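Local structure of spermidine N(1)-acetyltransferase (Thermoplasma acidophilum, 3NE7) at residues Ile5-Ile10 against Asp62-Gly67; Ser23-Tyr28 against Tyr36-Ile41; Ala29-Glu34 against Tyr126-Asn131; Leu80-Asn85 against Lys118-Cys123. The protein transfers an acetyl group from acetyl-coenzyme A to polyamines such as spermidine, releasing coenzyme A and helping to protect against polyamine toxicity. One frame throughout, in Å; residues are numbered along the deposited sequence.

How the contacts relate
Contact 1 is the most buried of the four and the one built on a beta ladder: backbone bonds join two strands of the sheet, with leucine, isoleucine and phenylalanine on its faces. Contact 4 lies at the surface, where strand 73-83 ends and strand 122-128 begins, and an isoleucine packs on an asparagine and its backbone instead of a bonded ladder; the two meet directly, strand 63-70 pairing with strand 73-83. Contacts 2 and 3 are partly buried neighbours at the coenzyme A side, one helix against helix with tryptophans, the other a loop against a turn with a histidine, and W24 touches Y32 between them. Contacts 3 and 4 use opposite ends of strand 122-128.

Contact 1: residues Ile5-Ile10 against Asp62-Gly67; sequences IRKLSI and DILFLG
R6 and G67 form an antiparallel hydrogen-bonded pair where strand 3-7, at the edge of the GNAT-fold sheet, joins strand 63-70. G67 N reaches R6 O at 2.9 Å in a nearly straight bond (176°), and R6 N returns a longer one to G67 O. Just past the strand, L8 N still donates to F65 O at 3.0 Å. The I5 and L66 side chains cross at about a right angle, CG2 to CD1, with I5 packed on helix 103-117; the extended K7 chain crosses L64, CE against CD1, and ends with NZ hydrogen-bonded to N60 and S57 O. On the face covered by helix 13-27, L8 spreads over F65 and G67; an alanine here would probably leave that ring face without its methyl cover and open a gap beside the glycine. With CG of L8 anti to its carbonyl carbon (chi1 -59°), CD1 lies 3.9 Å from the F65 ring centroid and CD2 is 3.5 Å from G67 N, where a side chain on G67 would collide.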
# COMPACT_ATOMS: atom_id res chain seq x y z
N ILE A 5 8.63 -5.31 10.19
CA ILE A 5 8.45 -4.24 9.21
C ILE A 5 9.79 -3.57 8.85
O ILE A 5 10.50 -3.09 9.73
CB ILE A 5 7.57 -3.06 9.71
CG1 ILE A 5 6.24 -3.53 10.32
CG2 ILE A 5 7.38 -2.05 8.59
CD1 ILE A 5 5.39 -4.42 9.48
N ARG A 6 10.09 -3.49 7.56
CA ARG A 6 11.27 -2.78 7.07
C ARG A 6 11.16 -2.41 5.59
O ARG A 6 10.33 -2.95 4.85
CB ARG A 6 12.53 -3.64 7.25
CG ARG A 6 12.49 -4.94 6.46
CD ARG A 6 13.80 -5.73 6.53
NE ARG A 6 13.66 -6.99 5.79
CZ ARG A 6 13.37 -8.18 6.33
NH1 ARG A 6 13.26 -9.25 5.54
NH2 ARG A 6 13.22 -8.34 7.65
N LYS A 7 12.05 -1.53 5.16
CA LYS A 7 12.12 -1.16 3.76
C LYS A 7 12.38 -2.38 2.89
O LYS A 7 13.21 -3.22 3.20
CB LYS A 7 13.21 -0.13 3.51
CG LYS A 7 12.80 1.31 3.86
CD LYS A 7 13.92 2.28 3.51
CE LYS A 7 13.42 3.71 3.64
NZ LYS A 7 14.50 4.65 3.22
N LEU A 8 11.63 -2.49 1.80
CA LEU A 8 11.93 -3.48 0.78
C LEU A 8 13.28 -3.20 0.14
O LEU A 8 13.79 -2.06 0.18
CB LEU A 8 10.87 -3.46 -0.33
CG LEU A 8 9.43 -3.74 0.09
CD1 LEU A 8 8.61 -4.01 -1.14
CD2 LEU A 8 9.39 -4.88 1.03
N SER A 9 13.86 -4.26 -0.40
CA SER A 9 15.09 -4.16 -1.16
C SER A 9 14.89 -4.98 -2.43
O SER A 9 13.91 -5.72 -2.55
CB SER A 9 16.25 -4.70 -0.33
OG SER A 9 15.99 -6.04 0.03
N ILE A 10 15.80 -4.85 -3.40
CA ILE A 10 15.53 -5.47 -4.70
C ILE A 10 15.30 -6.98 -4.60
O ILE A 10 14.61 -7.55 -5.43
CB ILE A 10 16.62 -5.17 -5.74
CG1 ILE A 10 17.94 -5.83 -5.35
CG2 ILE A 10 16.77 -3.66 -5.92
CD1 ILE A 10 19.06 -5.44 -6.28
N ASP A 62 11.51 10.10 -3.05
CA ASP A 62 10.10 10.48 -3.07
C ASP A 62 9.17 9.27 -2.90
O ASP A 62 7.98 9.38 -3.06
CB ASP A 62 9.80 11.21 -4.39
CG ASP A 62 9.99 10.31 -5.62
OD1 ASP A 62 10.89 9.42 -5.57
OD2 ASP A 62 9.24 10.47 -6.62
N ILE A 63 9.72 8.10 -2.63
CA ILE A 63 8.94 6.92 -2.37
C ILE A 63 9.35 6.34 -1.00
O ILE A 63 10.52 6.37 -0.62
CB ILE A 63 9.14 5.86 -3.47
CG1 ILE A 63 8.68 6.37 -4.84
CG2 ILE A 63 8.41 4.56 -3.09
CD1 ILE A 63 7.19 6.39 -5.09
N LEU A 64 8.38 5.84 -0.26
CA LEU A 64 8.63 5.00 0.92
C LEU A 64 7.94 3.67 0.67
O LEU A 64 6.75 3.67 0.42
CB LEU A 64 8.02 5.61 2.19
CG LEU A 64 8.29 4.73 3.43
CD1 LEU A 64 9.78 4.69 3.80
CD2 LEU A 64 7.46 5.19 4.60
N PHE A 65 8.68 2.56 0.74
CA PHE A 65 8.16 1.26 0.33
C PHE A 65 8.51 0.22 1.40
O PHE A 65 9.66 -0.18 1.53
CB PHE A 65 8.76 0.89 -1.01
CG PHE A 65 7.88 0.04 -1.88
CD1 PHE A 65 6.82 -0.73 -1.36
CD2 PHE A 65 8.11 -0.01 -3.24
CE1 PHE A 65 6.03 -1.50 -2.18
CE2 PHE A 65 7.31 -0.77 -4.08
CZ PHE A 65 6.27 -1.52 -3.56
N LEU A 66 7.53 -0.17 2.22
CA LEU A 66 7.80 -1.06 3.36
C LEU A 66 7.08 -2.37 3.17
O LEU A 66 6.03 -2.42 2.52
CB LEU A 66 7.37 -0.45 4.71
CG LEU A 66 7.84 0.94 5.18
CD1 LEU A 66 7.09 1.34 6.45
CD2 LEU A 66 9.36 1.04 5.42
N GLY A 67 7.66 -3.43 3.75
CA GLY A 67 7.04 -4.73 3.84
C GLY A 67 6.88 -5.28 5.25
O GLY A 67 7.62 -4.95 6.22

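Contact 2: residues Ser23-Tyr28 against Tyr36-Ile41; sequences SWKWTY and YIESWI. With COA (coenzyme A), chain C; SO4 (sulfate ion), chain F.
W24 takes an unusual chi1 of -99°, well off a staggered position, and W40 holds CG anti to its backbone N (chi1 -168°); together these bring the two indoles alongside each other between antiparallel helices. The planes are within 23° of parallel but slid apart, so overlap is slight: CH2 of W24 lies over a face of W40, 3.4 Å from W40 CD1. The methyl CD1 of I41 covers the same side of W24, over its five-membered ring, 4.2 Å from that centroid, while Y28 CE2 presses on the opposite face. I37 packs between the two helices, with CG2 against W24 CB at 4.0 Å and CD1 reaching the backbone O of W24 and CB of Y28. Further out, K25 NZ and E38 OE2 stand 4.3 Å apart, opposite charges too distant for a salt bridge. A sulfate, probably from the crystallisation liquor, accepts from W40 NE1 (NE1 to O1 2.8 Å) and also bonds Y45, whose hydroxyl holds W24 NE1. Helix 34-44 thus covers one flank of helix 13-27; the other faces coenzyme A and strand 86-94, where S23 OG bonds L94 O and Y28 OH bonds the hydroxyl of Y93.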
# COMPACT_ATOMS: atom_id res chain seq x y z
N SER A 23 -3.41 -10.40 -3.56
CA SER A 23 -4.27 -9.45 -2.86
C SER A 23 -5.24 -8.79 -3.84
O SER A 23 -6.43 -8.69 -3.59
CB SER A 23 -3.42 -8.43 -2.13
OG SER A 23 -4.16 -7.70 -1.17
N TRP A 24 -4.74 -8.37 -4.98
CA TRP A 24 -5.60 -7.77 -6.01
C TRP A 24 -6.76 -8.68 -6.43
O TRP A 24 -7.90 -8.25 -6.54
CB TRP A 24 -4.77 -7.40 -7.24
CG TRP A 24 -4.39 -5.96 -7.30
CD1 TRP A 24 -3.44 -5.34 -6.57
CD2 TRP A 24 -4.97 -4.96 -8.15
NE1 TRP A 24 -3.37 -4.00 -6.91
CE2 TRP A 24 -4.31 -3.74 -7.87
CE3 TRP A 24 -5.98 -4.97 -9.12
CZ2 TRP A 24 -4.63 -2.54 -8.52
CZ3 TRP A 24 -6.30 -3.79 -9.78
CH2 TRP A 24 -5.62 -2.58 -9.49
N LYS A 25 -6.46 -9.95 -6.68
CA LYS A 25 -7.49 -10.87 -7.17
C LYS A 25 -8.59 -11.02 -6.15
O LYS A 25 -9.75 -11.10 -6.49
CB LYS A 25 -6.91 -12.26 -7.51
CG LYS A 25 -6.09 -12.30 -8.81
CD LYS A 25 -5.53 -13.70 -9.07
CE LYS A 25 -5.32 -13.97 -10.57
NZ LYS A 25 -4.47 -15.18 -10.87
N TRP A 26 -8.23 -11.04 -4.88
CA TRP A 26 -9.20 -11.14 -3.81
C TRP A 26 -9.96 -9.83 -3.59
O TRP A 26 -11.18 -9.82 -3.47
CB TRP A 26 -8.43 -11.50 -2.53
CG TRP A 26 -9.25 -11.71 -1.34
CD1 TRP A 26 -10.04 -12.78 -1.08
CD2 TRP A 26 -9.32 -10.86 -0.19
NE1 TRP A 26 -10.63 -12.64 0.17
CE2 TRP A 26 -10.19 -11.48 0.74
CE3 TRP A 26 -8.73 -9.64 0.15
CZ2 TRP A 26 -10.52 -10.90 1.96
CZ3 TRP A 26 -9.03 -9.08 1.39
CH2 TRP A 26 -9.93 -9.71 2.28
N THR A 27 -9.22 -8.73 -3.52
CA THR A 27 -9.80 -7.43 -3.21
C THR A 27 -10.83 -6.98 -4.27
O THR A 27 -11.89 -6.43 -3.95
CB THR A 27 -8.66 -6.35 -3.15
OG1 THR A 27 -7.72 -6.72 -2.13
CG2 THR A 27 -9.18 -4.98 -2.87
N TYR A 28 -10.52 -7.22 -5.53
CA TYR A 28 -11.34 -6.69 -6.64
C TYR A 28 -12.22 -7.74 -7.29
O TYR A 28 -12.75 -7.48 -8.35
CB TYR A 28 -10.45 -6.00 -7.67
CG TYR A 28 -9.70 -4.85 -7.04
CD1 TYR A 28 -10.36 -3.70 -6.64
CD2 TYR A 28 -8.37 -4.95 -6.79
CE1 TYR A 28 -9.68 -2.65 -6.04
CE2 TYR A 28 -7.68 -3.93 -6.19
CZ TYR A 28 -8.33 -2.77 -5.80
OH TYR A 28 -7.57 -1.77 -5.16
N TYR A 36 -8.49 -8.04 -16.58
CA TYR A 36 -8.15 -6.65 -16.27
C TYR A 36 -7.05 -6.60 -15.19
O TYR A 36 -5.99 -5.97 -15.37
CB TYR A 36 -9.39 -5.87 -15.81
CG TYR A 36 -9.13 -4.45 -15.35
CD1 TYR A 36 -9.53 -3.38 -16.12
CD2 TYR A 36 -8.49 -4.17 -14.15
CE1 TYR A 36 -9.31 -2.05 -15.74
CE2 TYR A 36 -8.26 -2.84 -13.73
CZ TYR A 36 -8.67 -1.79 -14.54
OH TYR A 36 -8.45 -0.50 -14.13
N ILE A 37 -7.31 -7.29 -14.07
CA ILE A 37 -6.36 -7.38 -12.95
C ILE A 37 -4.98 -7.89 -13.40
O ILE A 37 -3.94 -7.32 -13.05
CB ILE A 37 -6.89 -8.33 -11.85
CG1 ILE A 37 -8.11 -7.73 -11.13
CG2 ILE A 37 -5.79 -8.67 -10.85
CD1 ILE A 37 -8.90 -8.74 -10.24
N GLU A 38 -4.98 -8.98 -14.16
CA GLU A 38 -3.75 -9.59 -14.63
C GLU A 38 -2.98 -8.61 -15.53
O GLU A 38 -1.74 -8.53 -15.48
CB GLU A 38 -4.08 -10.92 -15.35
CG GLU A 38 -2.85 -11.76 -15.77
CD GLU A 38 -3.15 -13.29 -15.84
OE1 GLU A 38 -2.74 -13.95 -16.84
OE2 GLU A 38 -3.78 -13.81 -14.88
N SER A 39 -3.73 -7.86 -16.34
CA SER A 39 -3.16 -6.80 -17.18
C SER A 39 -2.62 -5.65 -16.37
O SER A 39 -1.57 -5.12 -16.68
CB SER A 39 -4.21 -6.23 -18.14
OG SER A 39 -3.95 -6.65 -19.45
N TRP A 40 -3.38 -5.24 -15.37
CA TRP A 40 -2.94 -4.16 -14.51
C TRP A 40 -1.64 -4.56 -13.77
O TRP A 40 -0.65 -3.80 -13.79
CB TRP A 40 -4.04 -3.73 -13.54
CG TRP A 40 -3.73 -2.44 -12.87
CD1 TRP A 40 -3.10 -2.28 -11.68
CD2 TRP A 40 -4.04 -1.13 -13.35
NE1 TRP A 40 -3.00 -0.94 -11.37
CE2 TRP A 40 -3.56 -0.21 -12.39
CE3 TRP A 40 -4.69 -0.64 -14.49
CZ2 TRP A 40 -3.69 1.17 -12.54
CZ3 TRP A 40 -4.82 0.75 -14.65
CH2 TRP A 40 -4.32 1.63 -13.68
N ILE A 41 -1.64 -5.75 -13.18
CA ILE A 41 -0.46 -6.28 -12.46
C ILE A 41 0.74 -6.32 -13.42
O ILE A 41 1.82 -5.90 -13.07
CB ILE A 41 -0.70 -7.67 -11.82
CG1 ILE A 41 -1.73 -7.59 -10.67
CG2 ILE A 41 0.64 -8.28 -11.32
CD1 ILE A 41 -1.17 -6.96 -9.35
N1A COA C . -12.85 -8.95 5.55
C2A COA C . -13.61 -7.86 5.79
N3A COA C . -13.11 -6.75 6.39
C4A COA C . -11.79 -6.71 6.76
C5A COA C . -10.96 -7.91 6.50
C6A COA C . -11.53 -9.00 5.89
N6A COA C . -10.79 -10.10 5.65
N7A COA C . -9.73 -7.62 6.93
C8A COA C . -9.75 -6.37 7.44
N9A COA C . -10.97 -5.81 7.34
C1B COA C . -11.30 -4.43 7.75
C2B COA C . -12.54 -4.31 8.63
O2B COA C . -13.13 -3.01 8.45
C3B COA C . -11.91 -4.56 9.99
O3B COA C . -12.61 -4.08 11.11
P3B COA C . -13.63 -5.02 11.93
O7A COA C . -12.81 -5.74 13.00
O8A COA C . -14.30 -5.91 10.93
O9A COA C . -14.52 -3.98 12.50
C4B COA C . -10.55 -3.90 9.89
O4B COA C . -10.22 -3.88 8.50
C5B COA C . -9.49 -4.66 10.68
O5B COA C . -8.29 -3.87 10.70
P1A COA C . -6.86 -4.50 10.55
O1A COA C . -6.83 -5.89 11.14
O2A COA C . -5.96 -3.45 11.07
O3A COA C . -6.76 -4.59 8.95
P2A COA C . -5.67 -5.38 8.06
O4A COA C . -6.43 -6.50 7.32
O5A COA C . -4.46 -5.77 8.90
O6A COA C . -5.26 -4.33 6.92
CBP COA C . -6.10 -3.90 4.67
CCP COA C . -6.30 -3.67 6.14
CDP COA C . -7.08 -3.03 3.85
CEP COA C . -4.70 -3.50 4.32
CAP COA C . -6.18 -5.41 4.38
OAP COA C . -7.43 -5.92 4.87
C9P COA C . -6.01 -5.69 2.89
O9P COA C . -4.88 -5.86 2.43
N8P COA C . -7.09 -5.68 2.12
C7P COA C . -7.14 -5.92 0.68
C6P COA C . -6.49 -4.80 -0.14
C5P COA C . -7.10 -3.43 0.11
O5P COA C . -8.33 -3.28 0.18
N4P COA C . -6.21 -2.45 0.25
C3P COA C . -6.32 -1.02 0.55
C2P COA C . -7.07 -0.32 -0.57
S1P COA C . -6.12 -0.36 -2.10
S SO4 F . -2.03 1.07 -8.62
O1 SO4 F . -1.35 0.75 -9.86
O2 SO4 F . -3.32 1.61 -9.02
O3 SO4 F . -2.16 -0.11 -7.72
O4 SO4 F . -1.27 2.05 -7.86

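Contact 3: residues Ala29-Glu34 against Tyr126-Asn131; sequences AGIYSE and YVHRQN. With COA (coenzyme A), chain C; BME (beta-mercaptoethanol), chain D.
I31 lays its branches against H128 and the turn that follows it. From CB, the CG2 branch lies over one face of the H128 imidazole, offset toward the rim on the CE1 side, 3.6 Å from the ring centroid and 3.4 Å from H128 CE1, in a CH-pi contact. CG1 passes Q130 CB and NE2 and ends in CD1, which rests 3.8 Å from both Q130 CB and Q130 O. Y32 adds its hydroxyl, OH sitting 3.4 Å from H128 CD2, with the two rings obliquely set at 81°. H128 holds CG anti to its backbone N (chi1 -160°), which turns the ring toward I31, and ND1 accepts from Q130 N at 3.2 Å, inside the type I turn from H128 to N131. An alanine in place of H128 would probably strip I31 CG2 of the face it packs on and leave Q130 N without that acceptor. The turn delivers N131, an acetyl-CoA-binding residue, whose OD1 caps the next helix at G134 N. Its ND2 gives a nearly straight bond to O5P of coenzyme A (2.9 Å, 175°). Apolar cover from I31 and polar bonds within the turn thus probably help set the amide that grips the cofactor's pantetheine arm.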
# COMPACT_ATOMS: atom_id res chain seq x y z
N ALA A 29 -12.39 -8.89 -6.64
CA ALA A 29 -13.32 -9.92 -7.10
C ALA A 29 -14.69 -9.38 -7.50
O ALA A 29 -15.23 -9.73 -8.57
CB ALA A 29 -13.47 -11.03 -6.03
N GLY A 30 -15.27 -8.51 -6.69
CA GLY A 30 -16.58 -7.94 -7.05
C GLY A 30 -16.54 -6.91 -8.18
O GLY A 30 -17.58 -6.52 -8.70
N ILE A 31 -15.36 -6.48 -8.60
CA ILE A 31 -15.21 -5.14 -9.16
C ILE A 31 -14.56 -5.12 -10.55
O ILE A 31 -15.05 -4.44 -11.44
CB ILE A 31 -14.43 -4.26 -8.14
CG1 ILE A 31 -15.11 -4.30 -6.77
CG2 ILE A 31 -14.30 -2.80 -8.58
CD1 ILE A 31 -14.33 -3.62 -5.67
N TYR A 32 -13.45 -5.84 -10.73
CA TYR A 32 -12.79 -5.92 -12.01
C TYR A 32 -12.72 -7.35 -12.49
O TYR A 32 -12.87 -8.27 -11.69
CB TYR A 32 -11.37 -5.42 -11.87
CG TYR A 32 -11.21 -3.98 -11.50
CD1 TYR A 32 -11.96 -3.00 -12.11
CD2 TYR A 32 -10.26 -3.59 -10.57
CE1 TYR A 32 -11.79 -1.66 -11.79
CE2 TYR A 32 -10.07 -2.27 -10.25
CZ TYR A 32 -10.85 -1.31 -10.85
OH TYR A 32 -10.66 0.00 -10.50
N SER A 33 -12.47 -7.54 -13.78
CA SER A 33 -12.34 -8.89 -14.36
C SER A 33 -10.94 -9.46 -14.10
O SER A 33 -9.94 -8.72 -13.96
CB SER A 33 -12.66 -8.91 -15.86
OG SER A 33 -11.68 -8.23 -16.63
N GLU A 34 -10.90 -10.79 -14.04
CA GLU A 34 -9.66 -11.59 -13.89
C GLU A 34 -8.53 -11.09 -14.80
O GLU A 34 -7.39 -10.89 -14.36
CB GLU A 34 -9.97 -13.07 -14.20
CG GLU A 34 -11.26 -13.66 -13.51
CD GLU A 34 -12.56 -13.56 -14.36
OE1 GLU A 34 -12.50 -13.67 -15.61
OE2 GLU A 34 -13.65 -13.41 -13.75
N TYR A 126 -6.50 7.23 -2.63
CA TYR A 126 -7.61 6.90 -3.54
C TYR A 126 -8.10 5.49 -3.27
O TYR A 126 -7.33 4.52 -3.31
CB TYR A 126 -7.16 7.04 -5.00
CG TYR A 126 -6.96 8.48 -5.47
CD1 TYR A 126 -7.84 9.08 -6.41
CD2 TYR A 126 -5.90 9.24 -4.99
CE1 TYR A 126 -7.65 10.40 -6.84
CE2 TYR A 126 -5.69 10.56 -5.41
CZ TYR A 126 -6.57 11.14 -6.33
OH TYR A 126 -6.33 12.44 -6.73
N VAL A 127 -9.38 5.35 -2.95
CA VAL A 127 -9.91 4.01 -2.69
C VAL A 127 -11.16 3.84 -3.51
O VAL A 127 -12.01 4.73 -3.52
CB VAL A 127 -10.19 3.79 -1.20
CG1 VAL A 127 -11.21 4.82 -0.64
CG2 VAL A 127 -10.64 2.33 -0.95
N HIS A 128 -11.25 2.72 -4.21
CA HIS A 128 -12.43 2.39 -4.99
C HIS A 128 -13.65 2.34 -4.07
O HIS A 128 -13.61 1.71 -3.02
CB HIS A 128 -12.25 1.05 -5.72
CG HIS A 128 -13.17 0.87 -6.88
ND1 HIS A 128 -14.49 0.49 -6.72
CD2 HIS A 128 -12.98 1.03 -8.21
CE1 HIS A 128 -15.07 0.43 -7.92
NE2 HIS A 128 -14.18 0.76 -8.83
N ARG A 129 -14.73 2.99 -4.48
CA ARG A 129 -15.94 3.10 -3.65
C ARG A 129 -16.60 1.75 -3.28
O ARG A 129 -17.22 1.66 -2.22
CB ARG A 129 -16.96 4.07 -4.28
CG ARG A 129 -17.74 3.54 -5.47
CD ARG A 129 -18.73 4.59 -6.00
NE ARG A 129 -17.95 5.71 -6.49
CZ ARG A 129 -18.31 6.99 -6.58
NH1 ARG A 129 -19.51 7.41 -6.22
NH2 ARG A 129 -17.41 7.86 -7.05
N GLN A 130 -16.45 0.73 -4.14
CA GLN A 130 -16.98 -0.61 -3.86
C GLN A 130 -16.03 -1.48 -3.03
O GLN A 130 -16.38 -2.58 -2.66
CB GLN A 130 -17.35 -1.32 -5.16
CG GLN A 130 -18.69 -0.83 -5.77
CD GLN A 130 -18.76 -0.94 -7.28
OE1 GLN A 130 -19.03 0.04 -7.98
NE2 GLN A 130 -18.49 -2.13 -7.79
N ASN A 131 -14.81 -1.01 -2.74
CA ASN A 131 -13.92 -1.76 -1.88
C ASN A 131 -14.18 -1.50 -0.41
O ASN A 131 -13.51 -0.70 0.24
CB ASN A 131 -12.46 -1.50 -2.24
CG ASN A 131 -11.51 -2.24 -1.35
OD1 ASN A 131 -11.91 -3.09 -0.55
ND2 ASN A 131 -10.25 -1.89 -1.45
N1A COA C . -12.85 -8.95 5.55
C2A COA C . -13.61 -7.86 5.79
N3A COA C . -13.11 -6.75 6.39
C4A COA C . -11.79 -6.71 6.76
C5A COA C . -10.96 -7.91 6.50
C6A COA C . -11.53 -9.00 5.89
N6A COA C . -10.79 -10.10 5.65
N7A COA C . -9.73 -7.62 6.93
C8A COA C . -9.75 -6.37 7.44
N9A COA C . -10.97 -5.81 7.34
C1B COA C . -11.30 -4.43 7.75
C2B COA C . -12.54 -4.31 8.63
O2B COA C . -13.13 -3.01 8.45
C3B COA C . -11.91 -4.56 9.99
O3B COA C . -12.61 -4.08 11.11
P3B COA C . -13.63 -5.02 11.93
O7A COA C . -12.81 -5.74 13.00
O8A COA C . -14.30 -5.91 10.93
O9A COA C . -14.52 -3.98 12.50
C4B COA C . -10.55 -3.90 9.89
O4B COA C . -10.22 -3.88 8.50
C5B COA C . -9.49 -4.66 10.68
O5B COA C . -8.29 -3.87 10.70
P1A COA C . -6.86 -4.50 10.55
O1A COA C . -6.83 -5.89 11.14
O2A COA C . -5.96 -3.45 11.07
O3A COA C . -6.76 -4.59 8.95
P2A COA C . -5.67 -5.38 8.06
O4A COA C . -6.43 -6.50 7.32
O5A COA C . -4.46 -5.77 8.90
O6A COA C . -5.26 -4.33 6.92
CBP COA C . -6.10 -3.90 4.67
CCP COA C . -6.30 -3.67 6.14
CDP COA C . -7.08 -3.03 3.85
CEP COA C . -4.70 -3.50 4.32
CAP COA C . -6.18 -5.41 4.38
OAP COA C . -7.43 -5.92 4.87
C9P COA C . -6.01 -5.69 2.89
O9P COA C . -4.88 -5.86 2.43
N8P COA C . -7.09 -5.68 2.12
C7P COA C . -7.14 -5.92 0.68
C6P COA C . -6.49 -4.80 -0.14
C5P COA C . -7.10 -3.43 0.11
O5P COA C . -8.33 -3.28 0.18
N4P COA C . -6.21 -2.45 0.25
C3P COA C . -6.32 -1.02 0.55
C2P COA C . -7.07 -0.32 -0.57
S1P COA C . -6.12 -0.36 -2.10
C1 BME D . -4.58 3.26 -1.94
C2 BME D . -3.82 2.20 -1.18
O1 BME D . -5.83 3.34 -1.31
S2 BME D . -4.42 0.60 -1.77

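Contact 4: residues Leu80-Asn85 against Lys118-Cys123; sequences LKIIAN and KGILEC
I82 makes the first touch, its CG2 lying 4.3 Å from I120 CG1. Beyond I83 the strand gives out, and at A84 phi turns positive (62°), swinging the chain round so that N85 comes to face I120. Most of the contact is made here. Both branches of I120 rest against the backbone of N85: CG1 lies 4.0 Å from N85 CA, and CG2 comes to 3.4 Å from N85 O. I120 CG2 is anti to the backbone N (chi1 -64°, measured to CG1), which points it at that carbonyl. The N85 amide crosses the isoleucine, ND2 lying 4.0 Å from I120 CD1, so a polar group here rests on a methyl. Just before, G119 ends helix 103-117 in a Schellman motif; with phi at 79° any side chain there would be jammed against the carbonyl O of K118. Strand 73-83 and strand 122-128 are not neighbours in the sheet: strand 86-94 runs between them, K81 pairing with E88 and E122 with A87. Helix 103-117, the crossover of a beta-alpha-beta unit linking 86-94 to 122-128, lies over this end, M115 packing on both L80 and I82.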
# COMPACT_ATOMS: atom_id res chain seq x y z
N LEU A 80 4.20 4.61 -0.25
CA LEU A 80 3.85 6.02 -0.21
C LEU A 80 4.69 6.80 -1.21
O LEU A 80 5.83 6.45 -1.51
CB LEU A 80 4.09 6.59 1.21
CG LEU A 80 3.00 6.32 2.26
CD1 LEU A 80 2.93 4.90 2.67
CD2 LEU A 80 3.31 7.16 3.47
N LYS A 81 4.07 7.87 -1.73
CA LYS A 81 4.68 8.78 -2.66
C LYS A 81 4.62 10.12 -1.96
O LYS A 81 3.55 10.53 -1.47
CB LYS A 81 3.88 8.83 -3.97
CG LYS A 81 4.59 9.62 -5.07
CD LYS A 81 4.01 9.30 -6.42
CE LYS A 81 4.90 9.73 -7.51
NZ LYS A 81 4.10 9.91 -8.76
N ILE A 82 5.76 10.80 -1.90
CA ILE A 82 5.87 12.08 -1.22
C ILE A 82 6.08 13.12 -2.28
O ILE A 82 6.95 12.96 -3.11
CB ILE A 82 7.13 12.17 -0.32
CG1 ILE A 82 7.29 11.03 0.71
CG2 ILE A 82 7.13 13.49 0.44
CD1 ILE A 82 6.44 9.76 0.53
N ILE A 83 5.29 14.17 -2.26
CA ILE A 83 5.53 15.37 -3.06
C ILE A 83 5.41 16.56 -2.10
O ILE A 83 4.38 16.74 -1.46
CB ILE A 83 4.48 15.53 -4.18
CG1 ILE A 83 4.43 14.26 -5.06
CG2 ILE A 83 4.80 16.82 -5.02
CD1 ILE A 83 3.27 14.24 -6.14
N ALA A 84 6.46 17.38 -2.02
CA ALA A 84 6.49 18.50 -1.10
C ALA A 84 6.38 17.91 0.32
O ALA A 84 7.06 16.95 0.63
CB ALA A 84 5.31 19.48 -1.39
N ASN A 85 5.51 18.46 1.15
CA ASN A 85 5.25 17.93 2.48
C ASN A 85 3.90 17.28 2.54
O ASN A 85 3.18 17.43 3.53
CB ASN A 85 5.30 19.05 3.53
CG ASN A 85 6.69 19.56 3.77
OD1 ASN A 85 6.88 20.71 4.18
ND2 ASN A 85 7.69 18.71 3.51
N LYS A 118 9.89 13.08 9.00
CA LYS A 118 10.25 13.94 7.86
C LYS A 118 9.47 15.29 7.83
O LYS A 118 9.67 16.09 6.93
CB LYS A 118 10.08 13.19 6.53
CG LYS A 118 11.23 12.26 6.13
CD LYS A 118 11.04 11.72 4.69
CE LYS A 118 12.14 10.72 4.26
NZ LYS A 118 13.53 11.32 4.15
N GLY A 119 8.60 15.54 8.81
CA GLY A 119 7.79 16.75 8.81
C GLY A 119 6.58 16.74 7.89
O GLY A 119 5.98 17.77 7.66
N ILE A 120 6.19 15.59 7.37
CA ILE A 120 5.00 15.51 6.52
C ILE A 120 3.78 15.26 7.41
O ILE A 120 3.78 14.33 8.20
CB ILE A 120 5.08 14.40 5.49
CG1 ILE A 120 6.20 14.62 4.47
CG2 ILE A 120 3.76 14.34 4.72
CD1 ILE A 120 7.55 15.01 5.03
N LEU A 121 2.76 16.10 7.27
CA LEU A 121 1.64 16.14 8.21
C LEU A 121 0.26 15.92 7.56
O LEU A 121 -0.78 16.26 8.13
CB LEU A 121 1.67 17.48 8.94
CG LEU A 121 2.79 17.64 9.97
CD1 LEU A 121 2.78 19.06 10.55
CD2 LEU A 121 2.66 16.57 11.09
N GLU A 122 0.26 15.35 6.36
CA GLU A 122 -0.96 15.15 5.61
C GLU A 122 -0.78 13.94 4.69
O GLU A 122 0.25 13.82 4.05
CB GLU A 122 -1.29 16.40 4.78
CG GLU A 122 -2.66 16.33 4.06
CD GLU A 122 -2.90 17.48 3.07
OE1 GLU A 122 -2.95 17.19 1.84
OE2 GLU A 122 -3.04 18.66 3.51
N CYS A 123 -1.77 13.07 4.68
CA CYS A 123 -1.80 11.88 3.84
C CYS A 123 -3.13 11.85 3.08
O CYS A 123 -4.17 12.00 3.68
CB CYS A 123 -1.66 10.63 4.69
SG CYS A 123 -1.43 9.12 3.72